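PDB 2ODA: HAD family phosphatase from Pseudomonas syringae pv. tomato, which probably acts as a phosphatase-type hydrolase of the haloacid dehalogenase superfamily, in a Pseudomonas-specific subfamily. Local coordinates for residues R153-R156 / R157-T161; L183-I186 / A187-R190; T29-D32 / E33-Q36; K46-R49 / D50-M53. One frame throughout, in Å; residues are numbered along the deposited sequence.

Contact 1: R153-R156 / R157-T161; sequences REQR and RAQAT
E154 and R157 form the salt bridge of this helical stretch, three residues apart. NH2 of R157 donates to OE2 of E154 at 2.9 Å, with an N-H...O angle of 152°. The oxygen is met from above the carboxylate plane, and the carboxylate and guanidinium planes stand 77° apart. The arginine chain is bent at chi3 (-61°). This folds the guanidinium back over the preceding turn, where one face, near its rim, lies over O of R153 and over N and CA of E154. A second, long and weak ion pair links NE of R157 to D174.

The backbone bonds are those of a regular alpha helix. N of R157 bonds O of R153 at 3.0 Å, N of A158 bonds O of E154 at 2.9 Å, and Q159 and A160 continue the pattern. All belong to the helix 150-167, which leads into strand 171-173 at one edge of the parallel, Rossmann-like sheet of the HAD fold. At T161 the hydroxyl bends back and OG1 of T161 gives a 2.8 Å bond to O of R157. That oxygen also accepts N of T161, so two donors share it.

The remaining side-chain contacts are looser. Q155 and Q159 pass each other at an angle on the exposed side, with CG of Q155 3.8 Å from NE2 of Q159. R153 directs its guanidinium away from R157 and bonds N150 and the carbonyl of W145. R156 bonds the carbonyl of E152 through NH1, and its side chain also rests on W145.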
loop_
_atom_site.group_PDB
_atom_site.type_symbol
_atom_site.label_atom_id
_atom_site.label_comp_id
_atom_site.label_asym_id
_atom_site.label_seq_id
_atom_site.Cartn_x
_atom_site.Cartn_y
_atom_site.Cartn_z
ATOM N N ARG B 153 1.855 -18.176 -32.118
ATOM C CA ARG B 153 2.242 -18.004 -30.696
ATOM C C ARG B 153 3.041 -16.708 -30.499
ATOM O O ARG B 153 2.787 -15.975 -29.564
ATOM C CB ARG B 153 3.019 -19.215 -30.156
ATOM C CG ARG B 153 2.131 -20.401 -29.724
ATOM C CD ARG B 153 3.008 -21.541 -29.186
ATOM N NE ARG B 153 3.791 -22.137 -30.264
ATOM C CZ ARG B 153 3.367 -23.138 -31.028
ATOM N NH1 ARG B 153 2.170 -23.687 -30.811
ATOM N NH2 ARG B 153 4.138 -23.607 -32.004
ATOM N N GLU B 154 4.000 -16.437 -31.380
ATOM C CA GLU B 154 4.759 -15.182 -31.317
ATOM C C GLU B 154 3.835 -13.968 -31.422
ATOM O O GLU B 154 3.951 -13.022 -30.640
ATOM C CB GLU B 154 5.831 -15.142 -32.406
ATOM C CG GLU B 154 6.651 -13.853 -32.434
ATOM C CD GLU B 154 7.328 -13.593 -31.097
ATOM O OE1 GLU B 154 7.079 -12.523 -30.494
ATOM O OE2 GLU B 154 8.089 -14.474 -30.644
ATOM N N GLN B 155 2.922 -13.991 -32.393
ATOM C CA GLN B 155 1.992 -12.873 -32.577
ATOM C C GLN B 155 1.175 -12.614 -31.296
ATOM O O GLN B 155 1.046 -11.478 -30.872
ATOM C CB GLN B 155 1.082 -13.085 -33.806
ATOM C CG GLN B 155 0.321 -11.833 -34.213
ATOM C CD GLN B 155 -0.294 -11.913 -35.624
ATOM O OE1 GLN B 155 -0.347 -12.975 -36.235
ATOM N NE2 GLN B 155 -0.773 -10.783 -36.127
ATOM N N ARG B 156 0.641 -13.671 -30.687
ATOM C CA ARG B 156 -0.191 -13.525 -29.484
ATOM C C ARG B 156 0.585 -13.033 -28.253
ATOM O O ARG B 156 0.051 -12.232 -27.482
ATOM C CB ARG B 156 -0.964 -14.827 -29.193
ATOM C CG ARG B 156 -2.156 -14.980 -30.176
ATOM C CD ARG B 156 -2.742 -16.394 -30.188
ATOM N NE ARG B 156 -3.876 -16.506 -31.140
ATOM C CZ ARG B 156 -3.745 -16.488 -32.466
ATOM N NH1 ARG B 156 -2.551 -16.336 -33.033
ATOM N NH2 ARG B 156 -4.815 -16.590 -33.238
ATOM N N ARG B 157 1.814 -13.520 -28.081
ATOM C CA ARG B 157 2.709 -13.041 -27.030
ATOM C C ARG B 157 3.020 -11.557 -27.217
ATOM O O ARG B 157 2.922 -10.781 -26.273
ATOM C CB ARG B 157 4.032 -13.798 -27.061
ATOM C CG ARG B 157 4.024 -15.173 -26.414
ATOM C CD ARG B 157 5.482 -15.614 -26.117
ATOM N NE ARG B 157 6.313 -15.710 -27.331
ATOM C CZ ARG B 157 6.420 -16.801 -28.089
ATOM N NH1 ARG B 157 5.774 -17.924 -27.750
ATOM N NH2 ARG B 157 7.188 -16.768 -29.182
ATOM N N ALA B 158 3.392 -11.169 -28.437
ATOM C CA ALA B 158 3.679 -9.777 -28.737
ATOM C C ALA B 158 2.464 -8.856 -28.481
ATOM O O ALA B 158 2.609 -7.769 -27.930
ATOM C CB ALA B 158 4.213 -9.636 -30.181
ATOM N N GLN B 159 1.262 -9.303 -28.858
ATOM C CA GLN B 159 0.044 -8.512 -28.613
ATOM C C GLN B 159 -0.233 -8.331 -27.121
ATOM O O GLN B 159 -0.484 -7.204 -26.671
ATOM C CB GLN B 159 -1.180 -9.119 -29.312
ATOM C CG GLN B 159 -1.129 -8.860 -30.789
ATOM C CD GLN B 159 -2.084 -9.718 -31.607
ATOM O OE1 GLN B 159 -2.689 -10.684 -31.106
ATOM N NE2 GLN B 159 -2.199 -9.384 -32.885
ATOM N N ALA B 160 -0.194 -9.432 -26.373
ATOM C CA ALA B 160 -0.338 -9.401 -24.896
ATOM C C ALA B 160 0.716 -8.532 -24.213
ATOM O O ALA B 160 0.392 -7.796 -23.276
ATOM C CB ALA B 160 -0.282 -10.816 -24.316
ATOM N N THR B 161 1.963 -8.644 -24.678
ATOM C CA THR B 161 3.102 -7.874 -24.149
ATOM C C THR B 161 2.876 -6.364 -24.306
ATOM O O THR B 161 3.062 -5.584 -23.355
ATOM C CB THR B 161 4.464 -8.336 -24.791
ATOM O OG1 THR B 161 4.720 -9.705 -24.446
ATOM C CG2 THR B 161 5.627 -7.480 -24.291
#

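Contact 2: L183-I186 / A187-R190; sequences LADI and ALRR
NH1 of R189 is gripped twice, by water 1 and by the carbonyl O of H170. The water ties it to D185, four residues back, with which it makes no direct ion pair. Water 1 accepts from NH1 of R189 at 3.0 Å and donates to OD2 of D185 at 2.6 Å. It lies in the plane of the guanidinium, at its edge. A bend at chi3 (63°) turns the arginine back along the helix toward this water. NE of R189 forms a salt bridge to E194.

O of I186 accepts N of R190 at 2.8 Å. The R190 chain then passes close by the same oxygen, with CG of R190 3.3 Å from O of I186. CD of R190 lies 4.2 Å from CG2 of I186, so the aliphatic part of the arginine runs past the isoleucine. Its guanidinium finds a partner elsewhere, at the carbonyl of T5.

On the outer side, CD2 of L188 lies 3.9 Å from OD1 of D185. The inner side is apolar: L183 and I186 pack on I129 and F6, and I186 also touches W127 and S171. This is the two-sided pattern of an amphipathic helix, here the last helix, 179-191, laid against strands 127-131 and 171-173 of the parallel HAD sheet.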
loop_
_atom_site.group_PDB
_atom_site.type_symbol
_atom_site.label_atom_id
_atom_site.label_comp_id
_atom_site.label_asym_id
_atom_site.label_seq_id
_atom_site.Cartn_x
_atom_site.Cartn_y
_atom_site.Cartn_z
ATOM N N LEU B 183 13.192 -10.818 -12.047
ATOM C CA LEU B 183 13.383 -10.235 -10.708
ATOM C C LEU B 183 14.770 -9.652 -10.541
ATOM O O LEU B 183 14.903 -8.563 -9.998
ATOM C CB LEU B 183 13.093 -11.247 -9.594
ATOM C CG LEU B 183 11.625 -11.670 -9.409
ATOM C CD1 LEU B 183 11.532 -12.910 -8.519
ATOM C CD2 LEU B 183 10.808 -10.529 -8.813
ATOM N N ALA B 184 15.799 -10.359 -11.014
ATOM C CA ALA B 184 17.181 -9.849 -10.903
ATOM C C ALA B 184 17.333 -8.512 -11.628
ATOM O O ALA B 184 18.012 -7.598 -11.134
ATOM C CB ALA B 184 18.208 -10.892 -11.417
ATOM N N ASP B 185 16.682 -8.376 -12.787
ATOM C CA ASP B 185 16.772 -7.115 -13.537
ATOM C C ASP B 185 15.983 -5.986 -12.853
ATOM O O ASP B 185 16.410 -4.830 -12.872
ATOM C CB ASP B 185 16.365 -7.307 -15.006
ATOM C CG ASP B 185 17.098 -6.360 -15.931
ATOM O OD1 ASP B 185 18.357 -6.306 -15.848
ATOM O OD2 ASP B 185 16.417 -5.634 -16.683
ATOM N N ILE B 186 14.847 -6.309 -12.230
ATOM C CA ILE B 186 14.135 -5.307 -11.413
ATOM C C ILE B 186 14.989 -4.865 -10.209
ATOM O O ILE B 186 15.019 -3.671 -9.845
ATOM C CB ILE B 186 12.732 -5.790 -11.009
ATOM C CG1 ILE B 186 11.805 -5.747 -12.254
ATOM C CG2 ILE B 186 12.162 -4.933 -9.843
ATOM C CD1 ILE B 186 10.434 -6.511 -12.080
ATOM N N ALA B 187 15.704 -5.810 -9.606
ATOM C CA ALA B 187 16.569 -5.457 -8.466
ATOM C C ALA B 187 17.644 -4.453 -8.899
ATOM O O ALA B 187 17.924 -3.500 -8.172
ATOM C CB ALA B 187 17.200 -6.711 -7.861
ATOM N N LEU B 188 18.223 -4.672 -10.089
ATOM C CA LEU B 188 19.195 -3.761 -10.705
ATOM C C LEU B 188 18.587 -2.395 -10.966
ATOM O O LEU B 188 19.171 -1.374 -10.587
ATOM C CB LEU B 188 19.766 -4.355 -12.005
ATOM C CG LEU B 188 20.921 -3.651 -12.763
ATOM C CD1 LEU B 188 22.180 -3.386 -11.880
ATOM C CD2 LEU B 188 21.321 -4.475 -14.031
ATOM N N ARG B 189 17.416 -2.359 -11.596
ATOM C CA ARG B 189 16.662 -1.081 -11.733
ATOM C C ARG B 189 16.457 -0.348 -10.390
ATOM O O ARG B 189 16.723 0.854 -10.278
ATOM C CB ARG B 189 15.322 -1.287 -12.469
ATOM C CG ARG B 189 15.518 -1.571 -13.943
ATOM C CD ARG B 189 14.354 -2.338 -14.573
ATOM N NE ARG B 189 13.114 -1.570 -14.512
ATOM C CZ ARG B 189 11.970 -1.943 -15.069
ATOM N NH1 ARG B 189 11.915 -3.068 -15.767
ATOM N NH2 ARG B 189 10.889 -1.170 -14.950
ATOM N N ARG B 190 16.066 -1.097 -9.362
ATOM C CA ARG B 190 15.911 -0.551 -8.004
ATOM C C ARG B 190 17.214 0.025 -7.462
ATOM O O ARG B 190 17.207 1.076 -6.805
ATOM C CB ARG B 190 15.373 -1.618 -7.046
ATOM C CG ARG B 190 13.887 -1.947 -7.286
ATOM C CD ARG B 190 13.384 -3.018 -6.342
ATOM N NE ARG B 190 13.499 -2.615 -4.938
ATOM C CZ ARG B 190 13.596 -3.472 -3.927
ATOM N NH1 ARG B 190 13.559 -4.769 -4.153
ATOM N NH2 ARG B 190 13.714 -3.033 -2.683
HETATM O O HOH W 1 13.848 -5.117 -16.661
#

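Contact 3: T29-D32 / E33-Q36; sequences TPDD and EHAQ
D31 and H34 make the tight part of this turn. CB of D31 sits over the centre of the imidazole, 3.4 Å from the ring centroid of H34 and 9° off its normal, a CH-pi contact. The carboxylate is stacked on the ring on its NE2 side, 25° from the ring plane. With chi1 at -165°, CG of D31 stands opposite the backbone N, which sets OD2 beside the N-H of E33. There OD2 of D31 accepts N of E33 at 2.9 Å, on the anti side of the carboxylate. O of D31 accepts N of H34, also at 2.9 Å, from above the carbonyl plane. H34 also rests on D19, Q23, A24 and L69.

Looser links run through water. Water 3 donates to OD1 of D31 at 2.5 Å and to OE1 of E33 at 3.1 Å, and so joins two carboxylates that point the same way. Elsewhere, water 2 links N of D31 with ND1 of H34. D32 and E33 are exposed, and the bond from N of A35 to O of D32 is weak, at 3.3 Å. The bond from N of E33 to OD2 of D31 makes an Asx turn. It coincides with a beta turn closed by N of H34 on O of D31, in the loop between helices 13-17 and 41-51.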
loop_
_atom_site.group_PDB
_atom_site.type_symbol
_atom_site.label_atom_id
_atom_site.label_comp_id
_atom_site.label_asym_id
_atom_site.label_seq_id
_atom_site.Cartn_x
_atom_site.Cartn_y
_atom_site.Cartn_z
ATOM N N THR B 29 -17.931 -25.599 -12.674
ATOM C CA THR B 29 -17.481 -26.728 -11.864
ATOM C C THR B 29 -15.988 -26.930 -12.043
ATOM O O THR B 29 -15.461 -26.738 -13.148
ATOM C CB THR B 29 -18.221 -28.019 -12.191
ATOM O OG1 THR B 29 -17.999 -28.334 -13.554
ATOM C CG2 THR B 29 -19.725 -27.859 -11.971
ATOM N N PRO B 30 -15.305 -27.319 -10.958
ATOM C CA PRO B 30 -13.833 -27.444 -11.031
ATOM C C PRO B 30 -13.356 -28.572 -11.952
ATOM O O PRO B 30 -13.960 -29.651 -11.993
ATOM C CB PRO B 30 -13.423 -27.674 -9.584
ATOM C CG PRO B 30 -14.634 -28.230 -8.904
ATOM C CD PRO B 30 -15.827 -27.609 -9.603
ATOM N N ASP B 31 -12.316 -28.279 -12.728
ATOM C CA ASP B 31 -11.760 -29.198 -13.703
ATOM C C ASP B 31 -10.317 -29.526 -13.330
ATOM O O ASP B 31 -9.459 -28.644 -13.313
ATOM C CB ASP B 31 -11.769 -28.544 -15.083
ATOM C CG ASP B 31 -11.550 -29.534 -16.210
ATOM O OD1 ASP B 31 -12.282 -29.425 -17.235
ATOM O OD2 ASP B 31 -10.648 -30.413 -16.090
ATOM N N ASP B 32 -10.035 -30.804 -13.058
ATOM C CA ASP B 32 -8.685 -31.212 -12.635
ATOM C C ASP B 32 -7.595 -30.830 -13.653
ATOM O O ASP B 32 -6.443 -30.656 -13.272
ATOM C CB ASP B 32 -8.635 -32.734 -12.363
ATOM C CG ASP B 32 -9.439 -33.147 -11.116
ATOM O OD1 ASP B 32 -9.798 -32.276 -10.282
ATOM O OD2 ASP B 32 -9.706 -34.359 -10.972
ATOM N N GLU B 33 -7.955 -30.711 -14.932
ATOM C CA GLU B 33 -6.967 -30.342 -15.950
ATOM C C GLU B 33 -6.440 -28.920 -15.732
ATOM O O GLU B 33 -5.303 -28.630 -16.053
ATOM C CB GLU B 33 -7.533 -30.458 -17.372
ATOM C CG GLU B 33 -7.527 -31.876 -17.932
ATOM C CD GLU B 33 -8.118 -31.959 -19.338
ATOM O OE1 GLU B 33 -8.458 -30.899 -19.936
ATOM O OE2 GLU B 33 -8.225 -33.096 -19.834
ATOM N N HIS B 34 -7.278 -28.048 -15.176
ATOM C CA HIS B 34 -6.927 -26.645 -14.984
ATOM C C HIS B 34 -5.878 -26.459 -13.865
ATOM O O HIS B 34 -5.196 -25.428 -13.785
ATOM C CB HIS B 34 -8.184 -25.854 -14.609
ATOM C CG HIS B 34 -9.263 -25.860 -15.650
ATOM N ND1 HIS B 34 -10.505 -25.303 -15.416
ATOM C CD2 HIS B 34 -9.294 -26.330 -16.921
ATOM C CE1 HIS B 34 -11.249 -25.421 -16.504
ATOM N NE2 HIS B 34 -10.535 -26.035 -17.431
ATOM N N ALA B 35 -5.760 -27.440 -12.983
ATOM C CA ALA B 35 -4.795 -27.339 -11.894
ATOM C C ALA B 35 -3.330 -27.591 -12.339
ATOM O O ALA B 35 -2.403 -27.444 -11.531
ATOM C CB ALA B 35 -5.203 -28.243 -10.716
ATOM N N GLN B 36 -3.117 -27.948 -13.615
ATOM C CA GLN B 36 -1.759 -28.148 -14.118
ATOM C C GLN B 36 -1.021 -26.815 -13.938
ATOM O O GLN B 36 -1.552 -25.753 -14.277
ATOM C CB GLN B 36 -1.773 -28.551 -15.603
ATOM C CG GLN B 36 -0.369 -28.762 -16.250
ATOM C CD GLN B 36 -0.454 -29.014 -17.759
ATOM O OE1 GLN B 36 -1.522 -29.297 -18.288
ATOM N NE2 GLN B 36 0.669 -28.905 -18.448
HETATM O O HOH W 2 -11.630 -25.254 -12.843
HETATM O O HOH W 3 -11.224 -29.673 -19.523
#

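Contact 4: K46-R49 / D50-M53; sequences KALR and DQGM
K46 and D50 form a salt bridge one helical turn apart. NZ of K46 donates to OD2 of D50 at 2.8 Å and meets the syn lone pair of that oxygen. The lysine chain is extended up to CE and then turns at chi4 (70°), which brings NZ onto the carboxylate. CE of K46 also lies 3.2 Å from OD2 of D50. Both residues are exposed, so the pair sits on the outer side of the helix.

The carbonyls of K46 and A47 keep the helical pattern; those of L48 and R49 are taken by the turn that follows. O of K46 accepts N of D50 at 2.8 Å, and O of A47 accepts N of Q51 at 3.0 Å. CG of Q51 lies close to that second oxygen, at 3.1 Å from O of A47. The helix 41-51 then ends in a Schellman motif. G52 has a positive phi of 71°, and the chain turns back so that N of M53 bonds O of L48 at 3.0 Å. N of G52 bonds O of R49 at 3.0 Å, approaching from well above the carbonyl plane. Among the exposed residues, Q51 touches E180 and R49 rests on D75 and W76.

The apolar side of this end faces the sheet. CD2 of L48 touches CG of M53, a selenomethionine, at 4.0 Å. L48 also packs on L9 and F11 of strand 9-12, and M53 on L9 and F6.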
loop_
_atom_site.group_PDB
_atom_site.type_symbol
_atom_site.label_atom_id
_atom_site.label_comp_id
_atom_site.label_asym_id
_atom_site.label_seq_id
_atom_site.Cartn_x
_atom_site.Cartn_y
_atom_site.Cartn_z
ATOM N N LYS B 46 10.372 -23.842 -6.999
ATOM C CA LYS B 46 11.403 -24.507 -6.178
ATOM C C LYS B 46 12.392 -23.505 -5.625
ATOM O O LYS B 46 12.647 -23.532 -4.423
ATOM C CB LYS B 46 12.144 -25.623 -6.910
ATOM C CG LYS B 46 13.316 -26.131 -6.053
ATOM C CD LYS B 46 13.886 -27.450 -6.546
ATOM C CE LYS B 46 15.107 -27.813 -5.651
ATOM N NZ LYS B 46 14.679 -28.190 -4.286
ATOM N N ALA B 47 12.912 -22.619 -6.487
ATOM C CA ALA B 47 13.879 -21.593 -6.081
ATOM C C ALA B 47 13.291 -20.721 -4.989
ATOM O O ALA B 47 13.938 -20.490 -3.950
ATOM C CB ALA B 47 14.300 -20.745 -7.269
ATOM N N LEU B 48 12.042 -20.294 -5.182
ATOM C CA LEU B 48 11.392 -19.402 -4.218
ATOM C C LEU B 48 11.105 -20.090 -2.890
ATOM O O LEU B 48 11.362 -19.530 -1.810
ATOM C CB LEU B 48 10.097 -18.816 -4.802
ATOM C CG LEU B 48 10.266 -17.905 -6.006
ATOM C CD1 LEU B 48 8.860 -17.541 -6.575
ATOM C CD2 LEU B 48 11.092 -16.654 -5.642
ATOM N N ARG B 49 10.570 -21.307 -2.956
ATOM C CA ARG B 49 10.278 -22.044 -1.743
ATOM C C ARG B 49 11.569 -22.371 -0.984
ATOM O O ARG B 49 11.626 -22.217 0.241
ATOM C CB ARG B 49 9.499 -23.329 -2.050
ATOM C CG ARG B 49 8.983 -23.991 -0.790
ATOM C CD ARG B 49 8.352 -25.304 -1.047
ATOM N NE ARG B 49 7.832 -25.829 0.206
ATOM C CZ ARG B 49 7.045 -26.898 0.312
ATOM N NH1 ARG B 49 6.651 -27.563 -0.759
ATOM N NH2 ARG B 49 6.620 -27.279 1.504
ATOM N N ASP B 50 12.596 -22.816 -1.701
ATOM C CA ASP B 50 13.882 -23.096 -1.055
ATOM C C ASP B 50 14.466 -21.860 -0.381
ATOM O O ASP B 50 15.043 -21.983 0.707
ATOM C CB ASP B 50 14.882 -23.672 -2.040
ATOM C CG ASP B 50 14.565 -25.120 -2.430
ATOM O OD1 ASP B 50 13.629 -25.744 -1.860
ATOM O OD2 ASP B 50 15.265 -25.602 -3.325
ATOM N N GLN B 51 14.298 -20.687 -1.006
ATOM C CA GLN B 51 14.754 -19.401 -0.448
ATOM C C GLN B 51 13.959 -18.940 0.774
ATOM O O GLN B 51 14.383 -18.005 1.460
ATOM C CB GLN B 51 14.596 -18.264 -1.468
ATOM C CG GLN B 51 15.574 -18.181 -2.589
ATOM C CD GLN B 51 15.109 -17.154 -3.620
ATOM O OE1 GLN B 51 14.639 -16.064 -3.271
ATOM N NE2 GLN B 51 15.243 -17.495 -4.892
ATOM N N GLY B 52 12.780 -19.514 1.001
ATOM C CA GLY B 52 11.865 -18.997 2.025
ATOM C C GLY B 52 11.235 -17.665 1.617
ATOM O O GLY B 52 10.836 -16.875 2.476
HETATM N N MSE B 53 11.145 -17.399 0.311
HETATM C CA MSE B 53 10.469 -16.166 -0.163
HETATM C C MSE B 53 8.991 -16.208 0.276
HETATM O O MSE B 53 8.279 -17.149 -0.080
HETATM C CB MSE B 53 10.574 -16.053 -1.698
HETATM C CG MSE B 53 9.858 -14.823 -2.319
HETATM SE SE MSE B 53 10.558 -13.093 -1.655
HETATM C CE MSE B 53 12.278 -13.093 -2.606
#

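The four contacts are separate local sites on one HAD chain, in the order 3, 4, 1, 2. Contacts 2 and 4 are the nearest pair, with nearest atoms about 5 Å apart and centres 18 Å apart. F6 touches both, and A47 and Q51 of contact 4 reach E180 of the helix that carries contact 2. Contacts 1 and 2 lie on the helices before and after strand 171-173, their centres 24 Å apart. Contact 3 lies in a loop, its centre 34 Å from that of contact 2, across the chain's centre. In HAD enzymes the active site lies at the C-terminal end of the first strand, here probably 9-12, against which contact 4 packs.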